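T cell receptor gamma chain (Monodelphis domestica, PDB 7L15) pairs with the mu chain to form a marsupial gamma-mu T cell receptor, probably contributing its variable domain to antigen recognition. Local coordinates at residues B[153-164]-B[200-208]; B[168-176]-B[185-193]. All blocks are in the same frame, centred on the assembly; numbering follows the deposited sequence.

Contact 1 (B[153-164]-B[200-208]); sequences FPNVVKTYWKED and NLTYFYQHE. With NAG (2-acetamido-2-deoxy-beta-D-glucopyranose), chain C.
Lys158 and Gln206 begin a ladder of backbone bonds that shows how two antiparallel strands settle their peptide groups. The pairs Lys158-Gln206, Tyr160-Phe204 and Lys162-Thr202 each exchange two N-H...O=C bonds, and Asp164 N adds one to Asn200 O at 3.1 Å. Gln206 NE2 also donates to Tyr160 OH at 2.8 Å, close to its own amide plane, which stands 85° from the ring. Placing CG between the backbone N and the carbonyl carbon (chi1 39°) lays the Tyr160 ring against Phe204, whose CB makes a CH-pi contact over its face, 3.6 Å from the centroid; the near-parallel rings are slid apart and barely overlap. Lys158 NZ forms a salt bridge with Glu109, and Lys162 NZ bonds to Ser167 O. These are strands C and F of a C1-type immunoglobulin sandwich. On the core side Tyr203, at the position of the canonical strand F cysteine, packs on Cys147 and turns its edge to the face of Trp161 in a T-shaped pair, Tyr203 CD1 to Trp161 CE2 3.5 Å. Trp161 NE1 is satisfied by Ser188 OG of the opposite sheet. Beyond the ladder, His207 NE2 donates in its ring plane to a lone pair of Pro154 O at 3.1 Å, while ND1 bonds to Asp209 N. A water bridges Val156 O (2.6 Å) and Glu208 N (3.0 Å). At the other end, Asn200 ND2 is bonded covalently to NAG C1.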
loop_
_atom_site.group_PDB
_atom_site.type_symbol
_atom_site.label_atom_id
_atom_site.label_comp_id
_atom_site.label_asym_id
_atom_site.label_seq_id
_atom_site.Cartn_x
_atom_site.Cartn_y
_atom_site.Cartn_z
ATOM N N PHE B 153 -11.786 7.237 11.326
ATOM C CA PHE B 153 -10.633 7.293 12.200
ATOM C C PHE B 153 -10.411 5.875 12.709
ATOM O O PHE B 153 -11.375 5.241 13.159
ATOM C CB PHE B 153 -10.814 8.246 13.379
ATOM C CG PHE B 153 -9.592 8.368 14.228
ATOM C CD1 PHE B 153 -9.308 7.426 15.200
ATOM C CD2 PHE B 153 -8.705 9.413 14.029
ATOM C CE1 PHE B 153 -8.160 7.534 15.956
ATOM C CE2 PHE B 153 -7.570 9.530 14.782
ATOM C CZ PHE B 153 -7.291 8.593 15.745
ATOM N N PRO B 154 -9.176 5.353 12.671
ATOM C CA PRO B 154 -7.923 6.014 12.269
ATOM C C PRO B 154 -7.764 6.207 10.753
ATOM O O PRO B 154 -8.651 5.803 10.004
ATOM C CB PRO B 154 -6.854 5.055 12.799
ATOM C CG PRO B 154 -7.495 3.709 12.639
ATOM C CD PRO B 154 -8.974 3.911 12.928
ATOM N N ASN B 155 -6.646 6.815 10.331
ATOM C CA ASN B 155 -6.349 7.102 8.923
ATOM C C ASN B 155 -5.818 5.891 8.156
ATOM O O ASN B 155 -4.852 6.007 7.405
ATOM C CB ASN B 155 -5.359 8.264 8.842
ATOM C CG ASN B 155 -4.022 7.951 9.508
ATOM O OD1 ASN B 155 -3.929 7.093 10.377
ATOM N ND2 ASN B 155 -2.968 8.667 9.095
ATOM N N VAL B 156 -6.418 4.722 8.350
ATOM C CA VAL B 156 -6.012 3.495 7.681
ATOM C C VAL B 156 -7.266 2.871 7.092
ATOM O O VAL B 156 -8.268 2.705 7.796
ATOM C CB VAL B 156 -5.321 2.511 8.652
ATOM C CG1 VAL B 156 -4.893 1.264 7.917
ATOM C CG2 VAL B 156 -4.126 3.152 9.336
ATOM N N VAL B 157 -7.215 2.514 5.811
ATOM C CA VAL B 157 -8.374 1.941 5.144
ATOM C C VAL B 157 -7.876 1.209 3.911
ATOM O O VAL B 157 -6.824 1.539 3.356
ATOM C CB VAL B 157 -9.417 3.038 4.801
ATOM C CG1 VAL B 157 -8.899 3.922 3.669
ATOM C CG2 VAL B 157 -10.791 2.431 4.451
ATOM N N LYS B 158 -8.622 0.190 3.502
ATOM C CA LYS B 158 -8.300 -0.637 2.349
ATOM C C LYS B 158 -9.567 -0.776 1.516
ATOM O O LYS B 158 -10.629 -1.097 2.058
ATOM C CB LYS B 158 -7.778 -2.005 2.801
ATOM C CG LYS B 158 -7.512 -3.009 1.688
ATOM C CD LYS B 158 -6.880 -4.295 2.240
ATOM C CE LYS B 158 -6.573 -5.321 1.140
ATOM N NZ LYS B 158 -6.139 -6.631 1.721
ATOM N N THR B 159 -9.470 -0.483 0.221
ATOM C CA THR B 159 -10.619 -0.497 -0.674
ATOM C C THR B 159 -10.227 -1.207 -1.961
ATOM O O THR B 159 -9.073 -1.141 -2.388
ATOM C CB THR B 159 -11.121 0.917 -1.011
ATOM O OG1 THR B 159 -10.148 1.588 -1.815
ATOM C CG2 THR B 159 -11.360 1.733 0.241
ATOM N N TYR B 160 -11.192 -1.895 -2.574
ATOM C CA TYR B 160 -10.927 -2.583 -3.828
ATOM C C TYR B 160 -12.237 -2.798 -4.583
ATOM O O TYR B 160 -13.321 -2.864 -3.997
ATOM C CB TYR B 160 -10.166 -3.910 -3.615
ATOM C CG TYR B 160 -10.572 -4.755 -2.399
ATOM C CD1 TYR B 160 -10.241 -4.355 -1.114
ATOM C CD2 TYR B 160 -11.248 -5.965 -2.550
ATOM C CE1 TYR B 160 -10.596 -5.106 0.001
ATOM C CE2 TYR B 160 -11.603 -6.747 -1.427
ATOM C CZ TYR B 160 -11.269 -6.302 -0.154
ATOM O OH TYR B 160 -11.597 -7.013 0.985
ATOM N N TRP B 161 -12.112 -2.882 -5.902
ATOM C CA TRP B 161 -13.217 -3.108 -6.814
ATOM C C TRP B 161 -13.030 -4.460 -7.483
ATOM O O TRP B 161 -11.930 -4.782 -7.933
ATOM C CB TRP B 161 -13.280 -2.016 -7.882
ATOM C CG TRP B 161 -13.299 -0.618 -7.333
ATOM C CD1 TRP B 161 -12.275 0.032 -6.694
ATOM C CD2 TRP B 161 -14.389 0.306 -7.389
ATOM N NE1 TRP B 161 -12.671 1.303 -6.338
ATOM C CE2 TRP B 161 -13.961 1.497 -6.756
ATOM C CE3 TRP B 161 -15.690 0.244 -7.910
ATOM C CZ2 TRP B 161 -14.785 2.617 -6.631
ATOM C CZ3 TRP B 161 -16.519 1.369 -7.779
ATOM C CH2 TRP B 161 -16.060 2.535 -7.140
ATOM N N LYS B 162 -14.100 -5.250 -7.550
ATOM C CA LYS B 162 -14.096 -6.504 -8.286
ATOM C C LYS B 162 -15.276 -6.533 -9.247
ATOM O O LYS B 162 -16.306 -5.895 -9.012
ATOM C CB LYS B 162 -14.182 -7.707 -7.359
ATOM C CG LYS B 162 -13.035 -7.861 -6.386
ATOM C CD LYS B 162 -13.112 -9.227 -5.708
ATOM C CE LYS B 162 -11.973 -9.399 -4.725
ATOM N NZ LYS B 162 -10.725 -8.869 -5.322
ATOM N N GLU B 163 -15.128 -7.276 -10.336
ATOM C CA GLU B 163 -16.274 -7.566 -11.183
ATOM C C GLU B 163 -16.689 -9.013 -10.976
ATOM O O GLU B 163 -15.854 -9.874 -10.689
ATOM C CB GLU B 163 -15.975 -7.305 -12.660
ATOM C CG GLU B 163 -14.885 -8.155 -13.256
ATOM C CD GLU B 163 -14.590 -7.751 -14.680
ATOM O OE1 GLU B 163 -13.396 -7.706 -15.061
ATOM O OE2 GLU B 163 -15.561 -7.454 -15.411
ATOM N N ASP B 164 -17.994 -9.262 -11.079
ATOM C CA ASP B 164 -18.508 -10.610 -10.875
ATOM C C ASP B 164 -17.884 -11.561 -11.889
ATOM O O ASP B 164 -17.829 -11.266 -13.087
ATOM C CB ASP B 164 -20.033 -10.627 -10.993
ATOM C CG ASP B 164 -20.707 -9.703 -9.994
ATOM O OD1 ASP B 164 -19.997 -8.923 -9.318
ATOM O OD2 ASP B 164 -21.951 -9.758 -9.886
ATOM N N ASN B 200 -21.695 -6.441 -13.737
ATOM C CA ASN B 200 -21.930 -6.161 -12.331
ATOM C C ASN B 200 -20.610 -6.049 -11.585
ATOM O O ASN B 200 -19.682 -6.829 -11.810
ATOM C CB ASN B 200 -22.790 -7.253 -11.705
ATOM C CG ASN B 200 -24.222 -7.180 -12.151
ATOM O OD1 ASN B 200 -24.671 -6.157 -12.675
ATOM N ND2 ASN B 200 -24.958 -8.263 -11.945
ATOM N N LEU B 201 -20.535 -5.073 -10.694
ATOM C CA LEU B 201 -19.325 -4.780 -9.944
ATOM C C LEU B 201 -19.598 -4.901 -8.452
ATOM O O LEU B 201 -20.726 -4.698 -7.998
ATOM C CB LEU B 201 -18.830 -3.374 -10.252
ATOM C CG LEU B 201 -18.545 -3.086 -11.721
ATOM C CD1 LEU B 201 -17.991 -1.682 -11.850
ATOM C CD2 LEU B 201 -17.581 -4.105 -12.304
ATOM N N THR B 202 -18.557 -5.225 -7.687
ATOM C CA THR B 202 -18.632 -5.158 -6.236
ATOM C C THR B 202 -17.506 -4.280 -5.695
ATOM O O THR B 202 -16.362 -4.355 -6.150
ATOM C CB THR B 202 -18.596 -6.554 -5.604
ATOM O OG1 THR B 202 -19.654 -7.351 -6.152
ATOM C CG2 THR B 202 -18.824 -6.441 -4.114
ATOM N N TYR B 203 -17.855 -3.419 -4.748
ATOM C CA TYR B 203 -16.925 -2.517 -4.089
ATOM C C TYR B 203 -16.781 -2.942 -2.633
ATOM O O TYR B 203 -17.787 -3.162 -1.944
ATOM C CB TYR B 203 -17.422 -1.070 -4.187
ATOM C CG TYR B 203 -16.642 -0.083 -3.335
ATOM C CD1 TYR B 203 -15.473 0.500 -3.808
ATOM C CD2 TYR B 203 -17.077 0.253 -2.052
ATOM C CE1 TYR B 203 -14.756 1.405 -3.028
ATOM C CE2 TYR B 203 -16.364 1.147 -1.252
ATOM C CZ TYR B 203 -15.213 1.724 -1.746
ATOM O OH TYR B 203 -14.522 2.617 -0.958
ATOM N N PHE B 204 -15.537 -3.051 -2.165
ATOM C CA PHE B 204 -15.231 -3.502 -0.810
ATOM C C PHE B 204 -14.404 -2.471 -0.058
ATOM O O PHE B 204 -13.530 -1.823 -0.638
ATOM C CB PHE B 204 -14.407 -4.781 -0.806
ATOM C CG PHE B 204 -15.033 -5.921 -1.512
ATOM C CD1 PHE B 204 -14.751 -6.165 -2.839
ATOM C CD2 PHE B 204 -15.872 -6.789 -0.836
ATOM C CE1 PHE B 204 -15.317 -7.253 -3.490
ATOM C CE2 PHE B 204 -16.436 -7.877 -1.483
ATOM C CZ PHE B 204 -16.159 -8.105 -2.807
ATOM N N TYR B 205 -14.609 -2.384 1.256
ATOM C CA TYR B 205 -13.639 -1.684 2.086
ATOM C C TYR B 205 -13.514 -2.344 3.455
ATOM O O TYR B 205 -14.450 -2.968 3.958
ATOM C CB TYR B 205 -13.968 -0.177 2.231
ATOM C CG TYR B 205 -15.267 0.166 2.922
ATOM C CD1 TYR B 205 -16.458 0.232 2.212
ATOM C CD2 TYR B 205 -15.296 0.457 4.287
ATOM C CE1 TYR B 205 -17.648 0.568 2.852
ATOM C CE2 TYR B 205 -16.461 0.795 4.925
ATOM C CZ TYR B 205 -17.638 0.842 4.215
ATOM O OH TYR B 205 -18.789 1.175 4.890
ATOM N N GLN B 206 -12.328 -2.204 4.044
ATOM C CA GLN B 206 -12.029 -2.668 5.388
ATOM C C GLN B 206 -11.555 -1.496 6.236
ATOM O O GLN B 206 -10.886 -0.577 5.749
ATOM C CB GLN B 206 -10.942 -3.759 5.403
ATOM C CG GLN B 206 -11.340 -5.057 4.736
ATOM C CD GLN B 206 -10.143 -5.956 4.496
ATOM O OE1 GLN B 206 -9.303 -6.119 5.370
ATOM N NE2 GLN B 206 -10.049 -6.521 3.299
ATOM N N HIS B 207 -11.890 -1.552 7.518
ATOM C CA HIS B 207 -11.527 -0.490 8.435
ATOM C C HIS B 207 -11.613 -1.039 9.843
ATOM O O HIS B 207 -12.413 -1.943 10.117
ATOM C CB HIS B 207 -12.437 0.727 8.287
ATOM C CG HIS B 207 -11.947 1.912 9.045
ATOM N ND1 HIS B 207 -12.281 2.141 10.360
ATOM C CD2 HIS B 207 -11.092 2.900 8.693
ATOM C CE1 HIS B 207 -11.686 3.244 10.777
ATOM N NE2 HIS B 207 -10.961 3.727 9.781
ATOM N N GLU B 208 -10.790 -0.475 10.735
ATOM C CA GLU B 208 -10.700 -1.019 12.085
ATOM C C GLU B 208 -12.034 -0.908 12.822
ATOM O O GLU B 208 -12.350 -1.757 13.661
ATOM C CB GLU B 208 -9.577 -0.320 12.864
ATOM C CG GLU B 208 -9.369 -0.854 14.278
ATOM C CD GLU B 208 -8.391 -0.016 15.113
ATOM O OE1 GLU B 208 -7.601 0.765 14.534
ATOM O OE2 GLU B 208 -8.409 -0.140 16.359
HETATM C C1 NAG C . -26.345 -8.269 -12.331
HETATM C C2 NAG C . -26.631 -9.029 -13.623
HETATM C C3 NAG C . -28.097 -8.868 -14.002
HETATM C C4 NAG C . -28.997 -9.279 -12.841
HETATM C C5 NAG C . -28.583 -8.563 -11.549
HETATM C C6 NAG C . -29.328 -9.063 -10.328
HETATM C C7 NAG C . -24.921 -9.391 -15.342
HETATM C C8 NAG C . -24.090 -8.761 -16.424
HETATM N N2 NAG C . -25.766 -8.576 -14.700
HETATM O O3 NAG C . -28.374 -9.667 -15.147
HETATM O O4 NAG C . -30.350 -8.943 -13.133
HETATM O O5 NAG C . -27.185 -8.767 -11.289
HETATM O O6 NAG C . -28.854 -8.440 -9.142
HETATM O O7 NAG C . -24.834 -10.585 -15.066
HETATM O O HOH W 1 -8.499 1.348 9.971
#

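Contact 2 (B[168-176]-B[185-193]); sequences QPLDAQFGP and SQVSWLTVK
Gln173 and Trp189 pair at the open end of the D-E hairpin of the C1-type immunoglobulin domain, strand D being the edge of the ABED sheet and E its inner neighbour. The direct hydrogen bonds come first. Gln173 and Trp189 are a hydrogen-bonded antiparallel pair, each amide reaching the other's carbonyl, and Gly175 N continues the series to Val187 O at 2.9 Å. Past this point a side chain takes over: Gln186, extended beyond CG, brings NE2 to Gly175 O at 2.8 Å.

Apolar and aromatic packing divides between the two faces. Phe174 and Ser188 point to the side of the other sheet, Phe174 CD2 lying 3.6 Å from Ser188 CB, and Phe174 also touches Thr159. Just before strand 173-180, Leu170 CB packs on Leu190 CD1 at 3.9 Å. On the opposite face Gln173 CB makes a CH-pi contact with Trp189, 3.7 Å from the centroid of the six-membered ring and 22° off its normal. This face meets the T cell receptor mu chain: Trp189 NE1 bonds to Ser188 of the mu chain, and Gln173 packs on Pro181 of that chain.

Two waters supply the remaining polar links. Where the direct ladder is interrupted near Pro176, one accepts from Val187 N and donates to Pro176 O. The other is held by Thr191 N, from which it accepts, and by Asp171 O; a bend in the glutamine chain (chi2 75°) brings Gln173 OE1 to this same water, which donates to it at 3.0 Å.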
loop_
_atom_site.group_PDB
_atom_site.type_symbol
_atom_site.label_atom_id
_atom_site.label_comp_id
_atom_site.label_asym_id
_atom_site.label_seq_id
_atom_site.Cartn_x
_atom_site.Cartn_y
_atom_site.Cartn_z
ATOM N N GLN B 168 -9.434 -11.102 -9.226
ATOM C CA GLN B 168 -8.371 -10.101 -9.179
ATOM C C GLN B 168 -8.981 -8.705 -9.010
ATOM O O GLN B 168 -9.867 -8.324 -9.786
ATOM C CB GLN B 168 -7.528 -10.166 -10.463
ATOM N N PRO B 169 -8.587 -7.944 -7.984
ATOM C CA PRO B 169 -8.995 -6.538 -7.927
ATOM C C PRO B 169 -8.744 -5.851 -9.267
ATOM O O PRO B 169 -7.796 -6.163 -9.988
ATOM C CB PRO B 169 -8.117 -5.963 -6.804
ATOM C CG PRO B 169 -7.943 -7.100 -5.882
ATOM C CD PRO B 169 -7.829 -8.329 -6.777
ATOM N N LEU B 170 -9.646 -4.954 -9.622
ATOM C CA LEU B 170 -9.501 -4.180 -10.842
ATOM C C LEU B 170 -8.539 -3.014 -10.627
ATOM O O LEU B 170 -8.246 -2.604 -9.494
ATOM C CB LEU B 170 -10.863 -3.676 -11.303
ATOM C CG LEU B 170 -11.841 -4.829 -11.485
ATOM C CD1 LEU B 170 -13.272 -4.339 -11.562
ATOM C CD2 LEU B 170 -11.464 -5.638 -12.723
ATOM N N ASP B 171 -8.044 -2.479 -11.742
ATOM C CA ASP B 171 -7.036 -1.418 -11.715
ATOM C C ASP B 171 -7.759 -0.090 -11.490
ATOM O O ASP B 171 -8.061 0.669 -12.418
ATOM C CB ASP B 171 -6.214 -1.434 -13.002
ATOM C CG ASP B 171 -5.109 -0.373 -13.024
ATOM O OD1 ASP B 171 -4.290 -0.316 -12.080
ATOM O OD2 ASP B 171 -5.046 0.394 -14.010
ATOM N N ALA B 172 -8.064 0.179 -10.222
ATOM C CA ALA B 172 -8.697 1.428 -9.828
ATOM C C ALA B 172 -7.642 2.471 -9.454
ATOM O O ALA B 172 -6.498 2.148 -9.154
ATOM C CB ALA B 172 -9.656 1.201 -8.657
ATOM N N GLN B 173 -8.040 3.738 -9.474
ATOM C CA GLN B 173 -7.186 4.810 -8.973
ATOM C C GLN B 173 -7.570 5.123 -7.536
ATOM O O GLN B 173 -8.759 5.163 -7.205
ATOM C CB GLN B 173 -7.330 6.080 -9.815
ATOM C CG GLN B 173 -6.535 6.110 -11.083
ATOM C CD GLN B 173 -7.135 5.227 -12.142
ATOM O OE1 GLN B 173 -8.180 5.543 -12.709
ATOM N NE2 GLN B 173 -6.477 4.108 -12.417
ATOM N N PHE B 174 -6.574 5.386 -6.693
ATOM C CA PHE B 174 -6.816 5.692 -5.285
ATOM C C PHE B 174 -6.171 7.019 -4.945
ATOM O O PHE B 174 -4.990 7.217 -5.220
ATOM C CB PHE B 174 -6.256 4.599 -4.371
ATOM C CG PHE B 174 -6.705 3.225 -4.752
ATOM C CD1 PHE B 174 -6.029 2.505 -5.725
ATOM C CD2 PHE B 174 -7.835 2.668 -4.175
ATOM C CE1 PHE B 174 -6.455 1.237 -6.101
ATOM C CE2 PHE B 174 -8.268 1.403 -4.546
ATOM C CZ PHE B 174 -7.572 0.684 -5.506
ATOM N N GLY B 175 -6.933 7.917 -4.354
ATOM C CA GLY B 175 -6.359 9.142 -3.839
ATOM C C GLY B 175 -5.688 8.926 -2.499
ATOM O O GLY B 175 -5.803 7.877 -1.865
ATOM N N PRO B 176 -4.972 9.943 -2.039
ATOM C CA PRO B 176 -4.324 9.848 -0.731
ATOM C C PRO B 176 -5.371 9.865 0.371
ATOM O O PRO B 176 -6.507 10.292 0.173
ATOM C CB PRO B 176 -3.457 11.109 -0.686
ATOM C CG PRO B 176 -4.319 12.141 -1.413
ATOM C CD PRO B 176 -5.015 11.338 -2.527
ATOM N N SER B 185 -10.475 11.003 5.211
ATOM C CA SER B 185 -11.285 10.539 4.097
ATOM C C SER B 185 -10.385 10.068 2.960
ATOM O O SER B 185 -9.190 10.360 2.922
ATOM C CB SER B 185 -12.232 11.642 3.625
ATOM O OG SER B 185 -11.488 12.714 3.108
ATOM N N GLN B 186 -10.978 9.335 2.019
ATOM C CA GLN B 186 -10.249 8.879 0.841
ATOM C C GLN B 186 -11.236 8.606 -0.274
ATOM O O GLN B 186 -12.291 8.016 -0.037
ATOM C CB GLN B 186 -9.441 7.604 1.106
ATOM C CG GLN B 186 -8.640 7.166 -0.095
ATOM C CD GLN B 186 -7.930 5.844 0.112
ATOM O OE1 GLN B 186 -8.543 4.862 0.518
ATOM N NE2 GLN B 186 -6.627 5.814 -0.174
ATOM N N VAL B 187 -10.895 9.028 -1.488
ATOM C CA VAL B 187 -11.716 8.733 -2.656
ATOM C C VAL B 187 -10.977 7.718 -3.521
ATOM O O VAL B 187 -9.757 7.774 -3.645
ATOM C CB VAL B 187 -12.062 10.017 -3.440
ATOM C CG1 VAL B 187 -10.870 10.561 -4.113
ATOM C CG2 VAL B 187 -13.127 9.743 -4.456
ATOM N N SER B 188 -11.706 6.766 -4.086
ATOM C CA SER B 188 -11.155 5.947 -5.159
ATOM C C SER B 188 -12.132 5.922 -6.318
ATOM O O SER B 188 -13.324 6.199 -6.161
ATOM C CB SER B 188 -10.864 4.513 -4.723
ATOM O OG SER B 188 -12.062 3.778 -4.661
ATOM N N TRP B 189 -11.627 5.577 -7.495
ATOM C CA TRP B 189 -12.508 5.615 -8.651
ATOM C C TRP B 189 -12.050 4.624 -9.714
ATOM O O TRP B 189 -10.869 4.284 -9.809
ATOM C CB TRP B 189 -12.604 7.032 -9.219
ATOM C CG TRP B 189 -11.340 7.656 -9.781
ATOM C CD1 TRP B 189 -11.004 7.767 -11.105
ATOM C CD2 TRP B 189 -10.302 8.331 -9.052
ATOM N NE1 TRP B 189 -9.814 8.441 -11.241
ATOM C CE2 TRP B 189 -9.367 8.810 -10.000
ATOM C CE3 TRP B 189 -10.070 8.578 -7.693
ATOM C CZ2 TRP B 189 -8.214 9.518 -9.633
ATOM C CZ3 TRP B 189 -8.923 9.278 -7.327
ATOM C CH2 TRP B 189 -8.012 9.741 -8.296
ATOM N N LEU B 190 -13.007 4.159 -10.506
ATOM C CA LEU B 190 -12.777 3.080 -11.458
ATOM C C LEU B 190 -13.356 3.484 -12.806
ATOM O O LEU B 190 -14.577 3.621 -12.955
ATOM C CB LEU B 190 -13.396 1.779 -10.958
ATOM C CG LEU B 190 -13.403 0.582 -11.915
ATOM C CD1 LEU B 190 -12.021 -0.038 -12.003
ATOM C CD2 LEU B 190 -14.442 -0.456 -11.498
ATOM N N THR B 191 -12.475 3.682 -13.777
ATOM C CA THR B 191 -12.847 4.002 -15.145
ATOM C C THR B 191 -12.807 2.719 -15.967
ATOM O O THR B 191 -11.781 2.037 -15.992
ATOM C CB THR B 191 -11.885 5.048 -15.703
ATOM O OG1 THR B 191 -11.908 6.199 -14.842
ATOM C CG2 THR B 191 -12.274 5.432 -17.113
ATOM N N VAL B 192 -13.922 2.385 -16.625
ATOM C CA VAL B 192 -14.036 1.143 -17.387
ATOM C C VAL B 192 -14.620 1.419 -18.760
ATOM O O VAL B 192 -15.374 2.380 -18.948
ATOM C CB VAL B 192 -14.903 0.095 -16.665
ATOM C CG1 VAL B 192 -14.353 -0.181 -15.278
ATOM C CG2 VAL B 192 -16.345 0.551 -16.609
ATOM N N LYS B 193 -14.287 0.544 -19.718
ATOM C CA LYS B 193 -14.838 0.615 -21.069
ATOM C C LYS B 193 -16.327 0.265 -21.086
ATOM O O LYS B 193 -16.851 -0.404 -20.190
ATOM C CB LYS B 193 -14.100 -0.332 -22.009
ATOM C CG LYS B 193 -12.631 -0.028 -22.181
ATOM C CD LYS B 193 -12.009 -0.989 -23.208
ATOM C CE LYS B 193 -10.514 -0.753 -23.348
ATOM N NZ LYS B 193 -9.915 -0.464 -21.993
HETATM O O HOH W 2 -9.607 2.938 -13.282
HETATM O O HOH W 3 -8.529 10.733 -1.778
#

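Overall arrangement
The two contacts pair strands in opposite sheets of one immunoglobulin sandwich, and along the chain contact 2 is nested inside the loop that contact 1 closes. Their centres lie about 10 Å apart. Both are partly buried, with half of the touching residues buried in each, but contact 1 has one exposed residue and contact 2 three. Contact 1 has the longer, more regular ladder and brings aromatic rings into the domain interior, with glycan at one end and the loop at Pro154 bonded to His207 at the other. Contact 2 has a shorter ladder, extended by water and an amide side chain, and its outer face belongs to the interface with the mu chain. They also touch directly, since Trp161 O accepts from Leu170 N at 2.8 Å.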